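Long-range contact in glucose-6-phosphate isomerase (Chlamydia trachomatis D/UW-3/CX, PDB 6OTU), which catalyses the reversible isomerization of glucose-6-phosphate to fructose-6-phosphate: residues L107-R112 and Y476-A481. Numbering follows the deposited sequence.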
loop_
_atom_site.group_PDB
_atom_site.type_symbol
_atom_site.label_atom_id
_atom_site.label_comp_id
_atom_site.label_asym_id
_atom_site.label_seq_id
_atom_site.Cartn_x
_atom_site.Cartn_y
_atom_site.Cartn_z
ATOM N N LEU A 107 -20.867 -18.377 -1.189
ATOM C CA LEU A 107 -21.096 -18.951 -2.511
ATOM C C LEU A 107 -20.533 -18.100 -3.650
ATOM O O LEU A 107 -21.073 -18.111 -4.762
ATOM C CB LEU A 107 -22.591 -19.208 -2.708
ATOM C CG LEU A 107 -23.029 -20.537 -2.084
ATOM C CD1 LEU A 107 -24.552 -20.619 -1.984
ATOM C CD2 LEU A 107 -22.471 -21.684 -2.925
ATOM N N HIS A 108 -19.419 -17.397 -3.421
ATOM C CA HIS A 108 -18.782 -16.694 -4.532
ATOM C C HIS A 108 -18.292 -17.659 -5.622
ATOM O O HIS A 108 -18.311 -17.295 -6.804
ATOM C CB HIS A 108 -17.644 -15.807 -4.024
ATOM C CG HIS A 108 -16.684 -16.510 -3.116
ATOM N ND1 HIS A 108 -16.966 -16.772 -1.792
ATOM C CD2 HIS A 108 -15.442 -17.001 -3.343
ATOM C CE1 HIS A 108 -15.938 -17.396 -1.244
ATOM N NE2 HIS A 108 -15.006 -17.556 -2.166
ATOM N N THR A 109 -17.908 -18.901 -5.269
ATOM C CA THR A 109 -17.523 -19.857 -6.315
ATOM C C THR A 109 -18.682 -20.167 -7.266
ATOM O O THR A 109 -18.462 -20.436 -8.455
ATOM C CB THR A 109 -16.984 -21.168 -5.714
ATOM O OG1 THR A 109 -17.943 -21.752 -4.827
ATOM C CG2 THR A 109 -15.668 -20.939 -4.972
ATOM N N ALA A 110 -19.919 -20.136 -6.770
ATOM C CA ALA A 110 -21.046 -20.455 -7.631
ATOM C C ALA A 110 -21.313 -19.360 -8.669
ATOM O O ALA A 110 -21.977 -19.634 -9.678
ATOM C CB ALA A 110 -22.287 -20.724 -6.779
ATOM N N THR A 111 -20.789 -18.142 -8.472
ATOM C CA THR A 111 -20.992 -17.087 -9.466
ATOM C C THR A 111 -20.206 -17.318 -10.751
ATOM O O THR A 111 -20.497 -16.660 -11.758
ATOM C CB THR A 111 -20.626 -15.709 -8.905
ATOM O OG1 THR A 111 -19.224 -15.652 -8.620
ATOM C CG2 THR A 111 -21.406 -15.429 -7.645
ATOM N N ARG A 112 -19.218 -18.229 -10.743
ATOM C CA ARG A 112 -18.526 -18.627 -11.964
ATOM C C ARG A 112 -18.606 -20.123 -12.252
ATOM O O ARG A 112 -18.173 -20.549 -13.333
ATOM C CB ARG A 112 -17.044 -18.193 -11.923
ATOM C CG ARG A 112 -16.184 -18.812 -10.793
ATOM C CD ARG A 112 -16.146 -17.907 -9.541
ATOM N NE ARG A 112 -15.062 -18.270 -8.626
ATOM C CZ ARG A 112 -14.547 -17.468 -7.691
ATOM N NH1 ARG A 112 -15.015 -16.231 -7.504
ATOM N NH2 ARG A 112 -13.563 -17.916 -6.915
ATOM N N TYR A 476 -6.078 -16.548 -4.494
ATOM C CA TYR A 476 -5.941 -15.896 -3.201
ATOM C C TYR A 476 -7.216 -16.032 -2.382
ATOM O O TYR A 476 -7.153 -16.179 -1.155
ATOM C CB TYR A 476 -5.549 -14.426 -3.389
ATOM C CG TYR A 476 -4.047 -14.236 -3.428
ATOM C CD1 TYR A 476 -3.303 -14.290 -2.257
ATOM C CD2 TYR A 476 -3.363 -14.052 -4.641
ATOM C CE1 TYR A 476 -1.926 -14.141 -2.277
ATOM C CE2 TYR A 476 -1.983 -13.909 -4.672
ATOM C CZ TYR A 476 -1.268 -13.950 -3.481
ATOM O OH TYR A 476 0.105 -13.794 -3.455
ATOM N N GLU A 477 -8.380 -15.999 -3.037
ATOM C CA GLU A 477 -9.627 -16.260 -2.320
ATOM C C GLU A 477 -9.552 -17.596 -1.593
ATOM O O GLU A 477 -9.891 -17.689 -0.413
ATOM C CB GLU A 477 -10.827 -16.229 -3.277
ATOM C CG GLU A 477 -11.097 -14.838 -3.850
ATOM C CD GLU A 477 -12.321 -14.778 -4.748
ATOM O OE1 GLU A 477 -12.862 -15.853 -5.126
ATOM O OE2 GLU A 477 -12.758 -13.645 -5.061
ATOM N N HIS A 478 -9.052 -18.634 -2.267
ATOM C CA HIS A 478 -8.991 -19.945 -1.631
ATOM C C HIS A 478 -7.832 -20.074 -0.647
ATOM O O HIS A 478 -7.978 -20.762 0.373
ATOM C CB HIS A 478 -8.935 -21.026 -2.707
ATOM C CG HIS A 478 -10.183 -21.059 -3.517
ATOM N ND1 HIS A 478 -11.418 -20.833 -2.951
ATOM C CD2 HIS A 478 -10.395 -21.212 -4.843
ATOM C CE1 HIS A 478 -12.344 -20.883 -3.892
ATOM N NE2 HIS A 478 -11.749 -21.116 -5.047
ATOM N N LYS A 479 -6.694 -19.425 -0.921
ATOM C CA LYS A 479 -5.629 -19.345 0.074
ATOM C C LYS A 479 -6.168 -18.861 1.414
ATOM O O LYS A 479 -5.935 -19.486 2.452
ATOM C CB LYS A 479 -4.507 -18.410 -0.391
ATOM C CG LYS A 479 -3.492 -18.179 0.723
ATOM C CD LYS A 479 -2.525 -17.058 0.439
ATOM C CE LYS A 479 -1.399 -17.083 1.458
ATOM N NZ LYS A 479 -0.634 -15.822 1.428
ATOM N N PHE A 480 -6.893 -17.743 1.406
ATOM C CA PHE A 480 -7.371 -17.174 2.662
ATOM C C PHE A 480 -8.444 -18.057 3.291
ATOM O O PHE A 480 -8.484 -18.216 4.517
ATOM C CB PHE A 480 -7.882 -15.753 2.418
ATOM C CG PHE A 480 -6.818 -14.821 1.888
ATOM C CD1 PHE A 480 -5.552 -14.798 2.452
ATOM C CD2 PHE A 480 -7.078 -13.974 0.824
ATOM C CE1 PHE A 480 -4.558 -13.944 1.959
ATOM C CE2 PHE A 480 -6.088 -13.114 0.330
ATOM C CZ PHE A 480 -4.839 -13.099 0.896
ATOM N N ALA A 481 -9.305 -18.657 2.460
ATOM C CA ALA A 481 -10.300 -19.602 2.961
ATOM C C ALA A 481 -9.640 -20.805 3.624
ATOM O O ALA A 481 -10.078 -21.257 4.689
ATOM C CB ALA A 481 -11.217 -20.061 1.818
HETATM O O HOH W 1 -12.534 -18.800 -1.125
HETATM O O HOH W 2 -14.745 -13.065 -6.854
#
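Arg112 bends at chi2 (-93°) and Glu477 runs extended beyond CG (chi2 -177°), so the guanidinium presents its NH1/NH2 edge, almost coplanar with the carboxylate, to Glu477 OE1. This buried salt bridge ties the short helix 110-113 to the long helix 466-487 inside this phosphoglucose isomerase of the SIS clan; the Glu477 side chain lies about 11 Å from that of Glu355, probably the proton donor. Arg112 NH2 lies 2.8 Å from Glu477 OE1, nearly along its C-O axis (161°), while NH1 donates to the syn lone pair of that OE1 at 3.2 Å, more bent. Arginine suits this place because its planar group has several N-H directions: NE forms a salt bridge with Asp301 OD2, and NH1 is also hydrogen-bonded to Thr273 OG1. The extended glutamate carries its carboxylate across, OE2 taking a second water weakly bound to Arg112 NH1. Asp301 OD1 is hydrogen-bonded to His478 NE2, so Asp301 probably helps fix both groups. Thr109 packs its methyl CG2 in the ring plane, 3.5 Å from His478 CE1. The His108 ring, stacked on Phe270, stands nearly perpendicular to the Glu477 carboxylate, CD2 3.3 Å from OE1. Histidine's second nitrogen serves too: one water joins His108 NE2 to His478 ND1, 3.0 Å from each.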